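PDB 5N7Q: putative cathepsin d from Ixodes ricinus, which probably cleaves internal peptide bonds in proteins as an aspartic endopeptidase of the pepsin-like A1 family, and is crystallised here with the inhibitor pepstatin A. Local coordinates for residues D91-G96 / V138-N143; G175-D180 / P321-F326; L267-F272 / E278-S283. One frame throughout, in Å; residues are numbered along the deposited sequence. Where two conformers were deposited one is given.

Contact 1 of 3, residues D91-G96 / V138-N143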
ATOM      1  N   ASP A  91      12.615 -14.799  13.400  1.00 10.69           N
ATOM      2  CA  ASP A  91      13.995 -14.315  13.441  1.00 10.38           C
ATOM      3  C   ASP A  91      13.969 -12.825  13.763  1.00 10.69           C
ATOM      4  O   ASP A  91      12.888 -12.214  13.850  1.00 10.80           O
ATOM      5  CB  ASP A  91      14.725 -14.601  12.106  1.00 10.91           C
ATOM      6  CG  ASP A  91      16.206 -14.862  12.285  1.00 10.80           C
ATOM      7  OD1 ASP A  91      16.784 -14.315  13.256  1.00 11.36           O
ATOM      8  OD2 ASP A  91      16.807 -15.563  11.450  1.00 11.41           O
ATOM      9  N   VAL A  92      15.145 -12.264  13.954  1.00 10.43           N
ATOM     10  CA  VAL A  92      15.324 -10.820  14.086  0.50 10.54           C
ATOM     11  C   VAL A  92      15.006 -10.141  12.755  1.00 10.65           C
ATOM     12  O   VAL A  92      15.450 -10.609  11.721  1.00 11.62           O
ATOM     13  CB  VAL A  92      16.787 -10.503  14.478  0.50 10.73           C
ATOM     14  CG1 VAL A  92      17.056  -8.997  14.445  0.50 10.66           C
ATOM     15  CG2 VAL A  92      17.115 -11.069  15.858  0.50 10.55           C
ATOM     16  N   CYS A  93      14.261  -9.027  12.794  1.00 10.34           N
ATOM     17  CA  CYS A  93      13.929  -8.207  11.612  1.00 10.69           C
ATOM     18  C   CYS A  93      14.410  -6.785  11.885  1.00 10.66           C
ATOM     19  O   CYS A  93      14.130  -6.232  12.954  1.00 11.39           O
ATOM     20  CB  CYS A  93      12.417  -8.187  11.382  1.00 10.86           C
ATOM     21  SG  CYS A  93      11.866  -7.136  10.000  1.00 12.16           S
ATOM     22  N   ARG A  94      15.181  -6.232  10.955  1.00 10.37           N
ATOM     23  CA  ARG A  94      15.717  -4.878  11.097  1.00 10.68           C
ATOM     24  C   ARG A  94      15.155  -3.940  10.054  1.00 10.74           C
ATOM     25  O   ARG A  94      15.156  -4.238   8.859  1.00 10.95           O
ATOM     26  CB  ARG A  94      17.246  -4.879  10.976  1.00 11.21           C
ATOM     27  CG  ARG A  94      17.908  -5.743  12.017  1.00 12.57           C
ATOM     28  CD  ARG A  94      19.415  -5.682  11.905  1.00 13.66           C
ATOM     29  NE  ARG A  94      20.035  -6.752  12.662  1.00 15.52           N
ATOM     30  CZ  ARG A  94      20.036  -8.037  12.300  1.00 15.70           C
ATOM     31  NH1 ARG A  94      19.447  -8.458  11.166  1.00 15.31           N
ATOM     32  NH2 ARG A  94      20.666  -8.918  13.072  1.00 16.03           N
ATOM     33  N   ILE A  95      14.726  -2.780  10.548  1.00 10.94           N
ATOM     34  CA  ILE A  95      14.292  -1.642   9.745  1.00 11.30           C
ATOM     35  C   ILE A  95      15.088  -0.432  10.234  1.00 11.17           C
ATOM     36  O   ILE A  95      14.973  -0.038  11.393  1.00 12.04           O
ATOM     37  CB  ILE A  95      12.799  -1.347   9.926  1.00 11.43           C
ATOM     38  CG1 ILE A  95      11.958  -2.525   9.424  1.00 11.50           C
ATOM     39  CG2 ILE A  95      12.435  -0.029   9.242  1.00 12.52           C
ATOM     40  CD1 ILE A  95      10.488  -2.422   9.784  1.00 11.72           C
ATOM     41  N   GLY A  96      15.971   0.080   9.385  1.00 12.67           N
ATOM     42  CA  GLY A  96      16.923   1.099   9.813  1.00 13.30           C
ATOM     43  C   GLY A  96      17.675   0.607  11.041  1.00 13.96           C
ATOM     44  O   GLY A  96      18.186  -0.525  11.032  1.00 13.49           O
ATOM     45  N   VAL A 138       2.237 -12.173  14.960  1.00  9.73           N
ATOM     46  CA  VAL A 138       2.384 -10.749  15.318  1.00  9.65           C
ATOM     47  C   VAL A 138       2.984  -9.944  14.168  1.00  8.98           C
ATOM     48  O   VAL A 138       4.087 -10.255  13.685  1.00  9.05           O
ATOM     49  CB  VAL A 138       3.176 -10.544  16.639  1.00 10.32           C
ATOM     50  CG1 VAL A 138       4.600 -11.045  16.561  1.00 11.34           C
ATOM     51  CG2 VAL A 138       3.161  -9.066  17.029  1.00 10.88           C
ATOM     52  N   PRO A 139       2.296  -8.874  13.716  1.00  8.23           N
ATOM     53  CA  PRO A 139       2.909  -8.041  12.683  1.00  8.23           C
ATOM     54  C   PRO A 139       4.099  -7.236  13.171  1.00  7.95           C
ATOM     55  O   PRO A 139       4.273  -6.995  14.368  1.00  8.41           O
ATOM     56  CB  PRO A 139       1.782  -7.097  12.273  1.00  8.17           C
ATOM     57  CG  PRO A 139       0.519  -7.797  12.694  1.00  8.04           C
ATOM     58  CD  PRO A 139       0.911  -8.463  13.978  1.00  8.05           C
ATOM     59  N   VAL A 140       4.930  -6.845  12.224  1.00  8.08           N
ATOM     60  CA  VAL A 140       6.151  -6.118  12.512  1.00  8.45           C
ATOM     61  C   VAL A 140       5.894  -4.890  13.376  1.00  8.01           C
ATOM     62  O   VAL A 140       6.544  -4.718  14.415  1.00  7.99           O
ATOM     63  CB  VAL A 140       6.909  -5.743  11.229  1.00  9.45           C
ATOM     64  CG1 VAL A 140       8.101  -4.857  11.553  1.00 10.09           C
ATOM     65  CG2 VAL A 140       7.404  -6.995  10.531  1.00  9.27           C
ATOM     66  N   PHE A 141       4.908  -4.062  13.009  1.00  7.66           N
ATOM     67  CA  PHE A 141       4.711  -2.827  13.757  1.00  8.33           C
ATOM     68  C   PHE A 141       4.214  -3.140  15.155  1.00  8.26           C
ATOM     69  O   PHE A 141       4.590  -2.491  16.122  1.00  8.57           O
ATOM     70  CB  PHE A 141       3.755  -1.865  13.085  1.00  8.02           C
ATOM     71  CG  PHE A 141       3.745  -0.481  13.695  1.00  8.33           C
ATOM     72  CD1 PHE A 141       4.887   0.329  13.650  1.00  8.72           C
ATOM     73  CD2 PHE A 141       2.600   0.036  14.296  1.00  8.41           C
ATOM     74  CE1 PHE A 141       4.899   1.604  14.201  1.00  8.77           C
ATOM     75  CE2 PHE A 141       2.596   1.318  14.826  1.00  8.55           C
ATOM     76  CZ  PHE A 141       3.753   2.111  14.767  1.00  8.36           C
ATOM     77  N   ASP A 142       3.331  -4.138  15.259  1.00  8.70           N
ATOM     78  CA  ASP A 142       2.874  -4.563  16.572  1.00  9.40           C
ATOM     79  C   ASP A 142       4.007  -5.049  17.478  1.00  9.68           C
ATOM     80  O   ASP A 142       4.034  -4.780  18.690  1.00  9.92           O
ATOM     81  CB  ASP A 142       1.867  -5.687  16.389  1.00  9.83           C
ATOM     82  CG  ASP A 142       0.506  -5.165  16.027  1.00  9.97           C
ATOM     83  OD1 ASP A 142       0.354  -4.678  14.889  1.00 10.12           O
ATOM     84  OD2 ASP A 142      -0.383  -5.189  16.893  1.00 11.10           O
ATOM     85  N   ASN A 143       4.946  -5.769  16.875  1.00  9.70           N
ATOM     86  CA  ASN A 143       6.131  -6.253  17.596  1.00 10.31           C
ATOM     87  C   ASN A 143       7.045  -5.080  18.028  1.00  9.85           C
ATOM     88  O   ASN A 143       7.538  -5.058  19.162  1.00  9.50           O
ATOM     89  CB  ASN A 143       6.884  -7.255  16.718  1.00 11.11           C
ATOM     90  CG  ASN A 143       7.575  -8.339  17.511  1.00 12.57           C
ATOM     91  OD1 ASN A 143       7.376  -8.477  18.724  1.00 13.99           O
ATOM     92  ND2 ASN A 143       8.404  -9.113  16.830  1.00 13.09           N
TER

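Contact 2 of 3, residues G175-D180 / P321-F326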
ATOM      1  N   GLY A 175       7.278   5.612  14.048  1.00  7.81           N
ATOM      2  CA  GLY A 175       7.380   6.314  15.329  1.00  7.84           C
ATOM      3  C   GLY A 175       7.432   7.820  15.221  1.00  8.15           C
ATOM      4  O   GLY A 175       7.860   8.505  16.134  1.00  8.78           O
ATOM      5  N   GLY A 176       6.958   8.369  14.112  1.00  8.10           N
ATOM      6  CA  GLY A 176       6.915   9.818  14.001  1.00  8.40           C
ATOM      7  C   GLY A 176       6.070  10.325  12.852  1.00  8.38           C
ATOM      8  O   GLY A 176       5.633   9.535  11.982  1.00  8.78           O
ATOM      9  N   ILE A 177       5.846  11.640  12.860  1.00  7.92           N
ATOM     10  CA  ILE A 177       5.157  12.380  11.786  1.00  8.17           C
ATOM     11  C   ILE A 177       6.090  13.509  11.397  1.00  8.17           C
ATOM     12  O   ILE A 177       6.428  14.307  12.252  1.00  8.44           O
ATOM     13  CB  ILE A 177       3.821  13.004  12.279  1.00  8.20           C
ATOM     14  CG1 ILE A 177       2.910  11.975  12.960  1.00  8.32           C
ATOM     15  CG2 ILE A 177       3.116  13.694  11.119  1.00  8.43           C
ATOM     16  CD1 ILE A 177       1.688  12.575  13.651  1.00  8.70           C
ATOM     17  N   ASP A 178       6.498  13.582  10.124  1.00  8.27           N
ATOM     18  CA  ASP A 178       7.494  14.574   9.687  1.00  8.58           C
ATOM     19  C   ASP A 178       6.753  15.712   8.997  1.00  8.48           C
ATOM     20  O   ASP A 178       6.282  15.556   7.862  1.00  7.80           O
ATOM     21  CB  ASP A 178       8.484  13.920   8.736  1.00  8.96           C
ATOM     22  CG  ASP A 178       9.646  14.803   8.381  1.00  9.48           C
ATOM     23  OD1 ASP A 178       9.659  16.006   8.701  1.00  9.81           O
ATOM     24  OD2 ASP A 178      10.594  14.269   7.782  1.00 11.27           O
ATOM     25  N   HIS A 179       6.696  16.877   9.651  1.00  8.72           N
ATOM     26  CA  HIS A 179       6.046  18.049   9.066  1.00  9.06           C
ATOM     27  C   HIS A 179       6.837  18.574   7.855  1.00  9.10           C
ATOM     28  O   HIS A 179       6.294  19.347   7.087  1.00  9.62           O
ATOM     29  CB  HIS A 179       5.839  19.149  10.127  1.00  9.31           C
ATOM     30  CG  HIS A 179       4.692  20.082   9.850  1.00  9.04           C
ATOM     31  ND1 HIS A 179       4.358  20.517   8.585  1.00  8.97           N
ATOM     32  CD2 HIS A 179       3.786  20.642  10.685  1.00  9.76           C
ATOM     33  CE1 HIS A 179       3.321  21.334   8.662  1.00  9.31           C
ATOM     34  NE2 HIS A 179       2.953  21.420   9.926  1.00  9.74           N
ATOM     35  N   ASP A 180       8.074  18.118   7.616  1.00  9.11           N
ATOM     36  CA  ASP A 180       8.742  18.477   6.382  1.00  9.34           C
ATOM     37  C   ASP A 180       8.193  17.721   5.175  1.00  9.69           C
ATOM     38  O   ASP A 180       8.577  18.026   4.050  1.00 11.79           O
ATOM     39  CB  ASP A 180      10.260  18.394   6.534  1.00  9.03           C
ATOM     40  CG  ASP A 180      10.818  19.477   7.478  1.00  9.29           C
ATOM     41  OD1 ASP A 180      10.216  20.592   7.510  1.00  9.51           O
ATOM     42  OD2 ASP A 180      11.812  19.178   8.198  1.00  9.30           O
ATOM     43  N   PRO A 321      -0.313  12.387  -3.109  1.00  7.99           N
ATOM     44  CA  PRO A 321      -0.583  13.829  -2.881  1.00  7.85           C
ATOM     45  C   PRO A 321      -0.987  14.152  -1.436  1.00  8.10           C
ATOM     46  O   PRO A 321      -0.927  15.319  -1.033  1.00  8.23           O
ATOM     47  CB  PRO A 321      -1.712  14.158  -3.896  1.00  8.11           C
ATOM     48  CG  PRO A 321      -2.264  12.845  -4.304  1.00  8.24           C
ATOM     49  CD  PRO A 321      -1.140  11.854  -4.208  1.00  8.03           C
ATOM     50  N   TYR A 322      -1.395  13.129  -0.684  1.00  8.04           N
ATOM     51  CA  TYR A 322      -1.764  13.296   0.724  1.00  8.40           C
ATOM     52  C   TYR A 322      -0.885  12.430   1.610  1.00  8.27           C
ATOM     53  O   TYR A 322      -0.988  11.213   1.614  1.00  9.46           O
ATOM     54  CB  TYR A 322      -3.265  13.059   0.914  1.00  8.70           C
ATOM     55  CG  TYR A 322      -4.027  14.078   0.071  1.00  8.82           C
ATOM     56  CD1 TYR A 322      -4.016  15.415   0.417  1.00  9.23           C
ATOM     57  CD2 TYR A 322      -4.618  13.741  -1.138  1.00  9.46           C
ATOM     58  CE1 TYR A 322      -4.604  16.372  -0.372  1.00  9.55           C
ATOM     59  CE2 TYR A 322      -5.214  14.687  -1.938  1.00  9.29           C
ATOM     60  CZ  TYR A 322      -5.182  16.010  -1.557  1.00  9.62           C
ATOM     61  OH  TYR A 322      -5.802  16.961  -2.355  1.00 10.76           O
ATOM     62  N   TYR A 323       0.038  13.082   2.312  1.00  7.94           N
ATOM     63  CA  TYR A 323       0.843  12.463   3.358  1.00  7.75           C
ATOM     64  C   TYR A 323      -0.093  11.848   4.413  1.00  8.10           C
ATOM     65  O   TYR A 323      -1.091  12.470   4.782  1.00  8.91           O
ATOM     66  CB  TYR A 323       1.693  13.542   3.989  1.00  7.61           C
ATOM     67  CG  TYR A 323       2.730  13.092   4.988  1.00  7.38           C
ATOM     68  CD1 TYR A 323       3.767  12.227   4.609  1.00  7.21           C
ATOM     69  CD2 TYR A 323       2.723  13.550   6.290  1.00  7.32           C
ATOM     70  CE1 TYR A 323       4.734  11.826   5.504  1.00  7.71           C
ATOM     71  CE2 TYR A 323       3.684  13.154   7.194  1.00  7.59           C
ATOM     72  CZ  TYR A 323       4.708  12.312   6.812  1.00  7.69           C
ATOM     73  OH  TYR A 323       5.676  11.942   7.705  1.00  7.74           O
ATOM     74  N   THR A 324       0.205  10.621   4.850  1.00  7.57           N
ATOM     75  CA  THR A 324      -0.762   9.865   5.613  1.00  7.88           C
ATOM     76  C   THR A 324      -0.120   9.368   6.884  1.00  7.62           C
ATOM     77  O   THR A 324       0.976   8.821   6.882  1.00  7.87           O
ATOM     78  CB  THR A 324      -1.338   8.704   4.827  1.00  7.75           C
ATOM     79  OG1 THR A 324      -1.897   9.203   3.602  1.00  8.96           O
ATOM     80  CG2 THR A 324      -2.450   8.021   5.562  1.00  7.79           C
ATOM     81  N   ILE A 325      -0.841   9.573   7.972  1.00  7.62           N
ATOM     82  CA  ILE A 325      -0.452   9.184   9.327  1.00  7.64           C
ATOM     83  C   ILE A 325      -1.350   8.026   9.754  1.00  7.43           C
ATOM     84  O   ILE A 325      -2.571   8.149   9.759  1.00  7.89           O
ATOM     85  CB  ILE A 325      -0.629  10.335  10.333  1.00  8.05           C
ATOM     86  CG1 ILE A 325       0.276  11.546  10.003  1.00  8.15           C
ATOM     87  CG2 ILE A 325      -0.257   9.861  11.723  1.00  8.33           C
ATOM     88  CD1 ILE A 325      -0.203  12.412   8.857  1.00  8.54           C
ATOM     89  N   PHE A 326      -0.728   6.902  10.121  1.00  6.95           N
ATOM     90  CA  PHE A 326      -1.410   5.695  10.579  1.00  7.11           C
ATOM     91  C   PHE A 326      -1.144   5.610  12.096  1.00  7.08           C
ATOM     92  O   PHE A 326      -0.030   5.308  12.520  1.00  7.45           O
ATOM     93  CB  PHE A 326      -0.858   4.481   9.848  1.00  7.38           C
ATOM     94  CG  PHE A 326      -1.102   4.490   8.372  1.00  7.35           C
ATOM     95  CD1 PHE A 326      -0.224   5.165   7.506  1.00  7.63           C
ATOM     96  CD2 PHE A 326      -2.174   3.799   7.849  1.00  7.53           C
ATOM     97  CE1 PHE A 326      -0.470   5.166   6.133  1.00  7.95           C
ATOM     98  CE2 PHE A 326      -2.417   3.801   6.480  1.00  7.70           C
ATOM     99  CZ  PHE A 326      -1.547   4.469   5.626  1.00  7.96           C
TER

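Contact 3 of 3, residues L267-F272 / E278-S283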
ATOM      1  N   LEU A 267      -9.435  16.897 -18.585  1.00 12.33           N
ATOM      2  CA  LEU A 267     -10.052  16.075 -17.537  1.00 12.49           C
ATOM      3  C   LEU A 267     -10.277  16.865 -16.248  1.00 11.99           C
ATOM      4  O   LEU A 267      -9.448  17.650 -15.851  1.00 12.24           O
ATOM      5  CB  LEU A 267      -9.188  14.864 -17.231  1.00 12.28           C
ATOM      6  CG  LEU A 267      -9.063  13.778 -18.280  1.00 12.41           C
ATOM      7  CD1 LEU A 267      -7.881  12.885 -17.942  1.00 12.57           C
ATOM      8  CD2 LEU A 267     -10.316  12.947 -18.380  1.00 12.84           C
ATOM      9  N   PRO A 268     -11.434  16.699 -15.623  1.00 11.89           N
ATOM     10  CA  PRO A 268     -11.714  17.383 -14.363  1.00 12.48           C
ATOM     11  C   PRO A 268     -11.065  16.759 -13.132  1.00 12.31           C
ATOM     12  O   PRO A 268     -10.717  15.574 -13.124  1.00 11.35           O
ATOM     13  CB  PRO A 268     -13.241  17.268 -14.265  1.00 13.15           C
ATOM     14  CG  PRO A 268     -13.522  15.956 -14.893  1.00 13.22           C
ATOM     15  CD  PRO A 268     -12.542  15.810 -16.023  1.00 12.76           C
ATOM     16  N   ASN A 269     -10.919  17.558 -12.087  1.00 12.21           N
ATOM     17  CA  ASN A 269     -10.499  17.029 -10.790  1.00 12.44           C
ATOM     18  C   ASN A 269     -11.550  16.041 -10.264  1.00 12.27           C
ATOM     19  O   ASN A 269     -12.745  16.136 -10.605  1.00 13.06           O
ATOM     20  CB  ASN A 269     -10.260  18.161  -9.778  1.00 13.11           C
ATOM     21  CG  ASN A 269      -9.092  19.077 -10.165  1.00 14.44           C
ATOM     22  OD1 ASN A 269      -8.341  18.807 -11.084  1.00 13.30           O
ATOM     23  ND2 ASN A 269      -8.967  20.211  -9.462  1.00 17.59           N
ATOM     24  N   VAL A 270     -11.101  15.104  -9.429  1.00 12.07           N
ATOM     25  CA  VAL A 270     -11.971  14.201  -8.669  1.00 11.58           C
ATOM     26  C   VAL A 270     -11.678  14.413  -7.189  1.00 12.15           C
ATOM     27  O   VAL A 270     -10.526  14.458  -6.786  1.00 12.91           O
ATOM     28  CB  VAL A 270     -11.754  12.738  -9.075  1.00 12.00           C
ATOM     29  CG1 VAL A 270     -12.561  11.770  -8.238  1.00 12.65           C
ATOM     30  CG2 VAL A 270     -12.112  12.526 -10.548  1.00 11.64           C
ATOM     31  N   THR A 271     -12.728  14.558  -6.384  1.00 11.72           N
ATOM     32  CA  THR A 271     -12.582  14.993  -4.987  1.00 12.07           C
ATOM     33  C   THR A 271     -13.214  14.008  -4.022  1.00 11.88           C
ATOM     34  O   THR A 271     -14.372  13.605  -4.207  1.00 11.82           O
ATOM     35  CB  THR A 271     -13.213  16.372  -4.818  1.00 12.91           C
ATOM     36  OG1 THR A 271     -12.603  17.289  -5.729  1.00 14.84           O
ATOM     37  CG2 THR A 271     -13.066  16.889  -3.374  1.00 12.89           C
ATOM     38  N   PHE A 272     -12.472  13.652  -2.961  1.00 11.21           N
ATOM     39  CA  PHE A 272     -12.937  12.803  -1.854  1.00 11.57           C
ATOM     40  C   PHE A 272     -13.124  13.684  -0.645  1.00 11.33           C
ATOM     41  O   PHE A 272     -12.244  14.480  -0.312  1.00 11.51           O
ATOM     42  CB  PHE A 272     -11.909  11.707  -1.524  1.00 11.25           C
ATOM     43  CG  PHE A 272     -11.844  10.638  -2.559  1.00 11.24           C
ATOM     44  CD1 PHE A 272     -11.185  10.884  -3.765  1.00 11.60           C
ATOM     45  CD2 PHE A 272     -12.456   9.403  -2.365  1.00 10.82           C
ATOM     46  CE1 PHE A 272     -11.161   9.914  -4.755  1.00 11.90           C
ATOM     47  CE2 PHE A 272     -12.433   8.437  -3.355  1.00 11.46           C
ATOM     48  CZ  PHE A 272     -11.792   8.694  -4.546  1.00 11.43           C
ATOM     49  N   GLU A 278     -12.393  18.575   1.774  1.00 13.33           N
ATOM     50  CA  GLU A 278     -12.193  18.091   0.406  1.00 13.69           C
ATOM     51  C   GLU A 278     -10.740  17.753   0.141  1.00 12.45           C
ATOM     52  O   GLU A 278      -9.847  18.559   0.395  1.00 12.41           O
ATOM     53  CB  GLU A 278     -12.671  19.124  -0.605  1.00 15.83           C
ATOM     54  CG  GLU A 278     -14.191  19.252  -0.585  1.00 18.01           C
ATOM     55  CD  GLU A 278     -14.780  20.029  -1.749  1.00 21.05           C
ATOM     56  OE1 GLU A 278     -14.036  20.506  -2.629  1.00 23.62           O
ATOM     57  OE2 GLU A 278     -16.020  20.148  -1.762  1.00 24.18           O
ATOM     58  N   PHE A 279     -10.531  16.577  -0.437  1.00 11.14           N
ATOM     59  CA  PHE A 279      -9.218  16.111  -0.871  1.00 10.76           C
ATOM     60  C   PHE A 279      -9.316  15.891  -2.392  1.00 10.59           C
ATOM     61  O   PHE A 279      -9.851  14.884  -2.850  1.00 10.61           O
ATOM     62  CB  PHE A 279      -8.848  14.825  -0.111  1.00 10.68           C
ATOM     63  CG  PHE A 279      -8.640  15.063   1.355  1.00 10.86           C
ATOM     64  CD1 PHE A 279      -7.404  15.431   1.839  1.00 11.24           C
ATOM     65  CD2 PHE A 279      -9.712  14.974   2.223  1.00 11.25           C
ATOM     66  CE1 PHE A 279      -7.231  15.708   3.183  1.00 11.77           C
ATOM     67  CE2 PHE A 279      -9.551  15.242   3.570  1.00 11.54           C
ATOM     68  CZ  PHE A 279      -8.300  15.606   4.044  1.00 11.65           C
ATOM     69  N   SER A 280      -8.784  16.855  -3.126  1.00 10.98           N
ATOM     70  CA  SER A 280      -8.883  16.924  -4.595  1.00 12.00           C
ATOM     71  C   SER A 280      -7.717  16.191  -5.258  1.00 11.08           C
ATOM     72  O   SER A 280      -6.584  16.219  -4.777  1.00 11.01           O
ATOM     73  CB  SER A 280      -8.907  18.402  -4.994  1.00 14.03           C
ATOM     74  OG  SER A 280      -9.151  18.559  -6.383  1.00 19.99           O
ATOM     75  N   LEU A 281      -8.021  15.521  -6.368  1.00  9.97           N
ATOM     76  CA  LEU A 281      -7.030  14.901  -7.221  1.00  9.71           C
ATOM     77  C   LEU A 281      -7.175  15.508  -8.614  1.00  9.47           C
ATOM     78  O   LEU A 281      -8.242  15.441  -9.192  1.00 10.51           O
ATOM     79  CB  LEU A 281      -7.290  13.395  -7.305  1.00  9.77           C
ATOM     80  CG  LEU A 281      -7.252  12.668  -5.967  1.00 10.92           C
ATOM     81  CD1 LEU A 281      -7.755  11.257  -6.155  1.00 11.45           C
ATOM     82  CD2 LEU A 281      -5.827  12.626  -5.441  1.00 11.16           C
ATOM     83  N   ARG A 282      -6.091  16.077  -9.125  1.00  9.20           N
ATOM     84  CA  ARG A 282      -6.023  16.538 -10.514  1.00 10.40           C
ATOM     85  C   ARG A 282      -5.798  15.357 -11.411  1.00 10.06           C
ATOM     86  O   ARG A 282      -5.327  14.291 -10.963  1.00  9.96           O
ATOM     87  CB  ARG A 282      -4.839  17.492 -10.659  1.00 11.72           C
ATOM     88  CG  ARG A 282      -4.904  18.731  -9.768  1.00 13.16           C
ATOM     89  CD  ARG A 282      -3.535  19.411  -9.635  1.00 15.47           C
ATOM     90  NE  ARG A 282      -2.910  19.655 -10.920  1.00 15.98           N
ATOM     91  CZ  ARG A 282      -1.597  19.691 -11.188  1.00 15.92           C
ATOM     92  NH1 ARG A 282      -0.672  19.518 -10.243  1.00 15.70           N
ATOM     93  NH2 ARG A 282      -1.212  19.900 -12.441  1.00 16.35           N
ATOM     94  N   SER A 283      -6.040  15.524 -12.713  1.00 11.15           N
ATOM     95  CA  SER A 283      -5.734  14.448 -13.649  1.00 11.71           C
ATOM     96  C   SER A 283      -4.247  14.100 -13.600  1.00 11.50           C
ATOM     97  O   SER A 283      -3.874  12.932 -13.782  1.00 11.14           O
ATOM     98  CB  SER A 283      -6.202  14.792 -15.062  1.00 12.66           C
ATOM     99  OG  SER A 283      -5.467  15.888 -15.542  1.00 13.60           O
TER
HETATM  100  O   HOH W   1      -7.692  17.847 -13.539  1.00 10.91           O
HETATM  101  O   HOH W   2      -6.796  17.807 -16.605  1.00 18.74           O
HETATM  102  O   HOH W   3     -11.784  19.733  -5.971  1.00 38.82           O

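Contact 1 of 3, residues D91-G96 / V138-N143
Asp91 OD1 is gripped by Val92 N (2.7 Å) and Thr67 OG1, while OD2 of the same carboxylate is held by Ser65 OG and Tyr60 OH; Asp91 lies shortly before Cys93 and Ile95, the residues of strand 82-95 that reach Val140. The bond from Val92 N uses the anti side of the carboxylate, 21° out of its plane. Across the contact there is only apolar touch. Ile95 CD1 and Val140 CG1 meet tip to tip at 3.8 Å, and Cys93 SG lies more loosely at 4.5 Å from Val140 CG2. With CG1 anti to its backbone N (chi1 174°), Val140 splits its two methyls between these neighbours. The strand's alternation places Cys93 and Ile95 on one face, toward helix 140-146, in the N-terminal lobe of the pepsin-like fold; the Val140 side chain is about 11 Å from that of Asp36, a predicted catalytic aspartate. Pro139 occupies the N-cap position, and its carbonyl O accepts Asn143 N at 2.9 Å, closing the first helical turn. Gln103, on strand 103-112, spans the helix start, its NE2 hydrogen-bonded to Val138 O and its OE1 to Asn143 ND2.

Contact 2 of 3, residues G175-D180 / P321-F326
Residues 175-180 run roughly antiparallel to strand residues 321-326 without a backbone-to-backbone hydrogen bond, the CA atoms of Ile177 and Ile325 lying 6.9 Å apart and those of Asp178 and Tyr323 9.4 Å. The wider end is spanned by a tyrosine. Tyr323 sends its ring across with CG anti to the backbone N (chi1 -173°), and its OH accepts Asp178 N at 3.0 Å in a nearly straight bond (164°). Asp178 CB packs close to the same hydroxyl oxygen, at 3.6 Å from Tyr323 OH. At the ring's edge, near its plane, Ile177 CG2 approaches Tyr323 CE2 to 4.0 Å. The closer end is filled by two isoleucines that meet at about a right angle: Ile177 CG2 rests on Ile325 CG1 at 3.7 Å, while Ile177 CD1 reaches Ile325 CG2 at 3.9 Å. Ser157 and Tyr188 border this apolar patch. Strand 322-327 pairs with 155-160 and 332-337 in the interdomain sheet that joins the two lobes of pepsin-like enzymes, and the loop after strand 170-174 packs on that sheet through Ile177 and Asp178. The Asp178 carboxylate turns away from the tyrosine; its OD1 takes Asp180 N at 2.9 Å from above the carboxylate plane, an Asx turn. The chemistry is thus divided: isoleucine packing fills the nearer end between loop and strand, a single directional bond fixes the backbone of Asp178 against the tyrosine, and the acidic group serves the loop's own turn.

Contact 3 of 3, residues L267-F272 / E278-S283
Ser280 carries OG anti to its backbone N (chi1 -174°), whereas Thr271 keeps OG1 beside its own backbone N (chi1 -57°), and these settings bring the two hydroxyl oxygens to 3.7 Å on a shared face of the strand pair. A water joins them, lying 2.6 Å from Thr271 OG1 and 2.9 Å from Ser280 OG. The other branch of the threonine, CG2, lies obliquely against Glu278, 3.6 Å from its CB; the carboxylate of Glu278 is engaged by Lys205 in a salt bridge. On the opposite face Phe272 CE1 meets Leu281 CD1 at 3.9 Å, and Ile233 touches both side chains. Between the faces, Val270 and Leu281, and likewise Phe272 and Phe279, exchange reciprocal backbone hydrogen bonds, the shortest being Phe279 N to Phe272 O at 2.7 Å. That carbonyl oxygen also sits in plane at the edge of the Phe279 ring. Past the Val270-Leu281 pair, a water accepts from Ser283 N at 3.0 Å and also lies within hydrogen-bonding distance of Asn269 OD1 and Leu267 O, carrying the connection past the last direct backbone bond. Asn269 and Arg282 point the same way there, side by side. The strand axes run at 152°, and with a short connection between 270-274 and 277-281 the whole is a twisted antiparallel beta hairpin, attached through strand 198-206 to the beta sheet of the C-terminal lobe in this pepsin-like fold.

How the contacts relate
Contacts 1 and 3 lie on opposite sides of the chain's centre, their own centres 36 Å apart. Contact 1 is wholly buried and purely apolar, a helix against a strand; contacts 2 and 3 are partly buried and mix apolar packing with polar bonds. In contact 2 one side-chain-to-backbone bond joins loop to strand, whereas contact 3 relies on paired backbone bonds and on bridging waters. Contact 2 belongs to the sheet between the lobes, whose strand 170-174 also borders contact 1 through Phe174; contact 3 belongs to the C-terminal lobe. Along the chain contact 3 is nested within contact 2, and they touch, Tyr322 OH lying 2.7 Å from Ser280 O, a probable hydrogen bond.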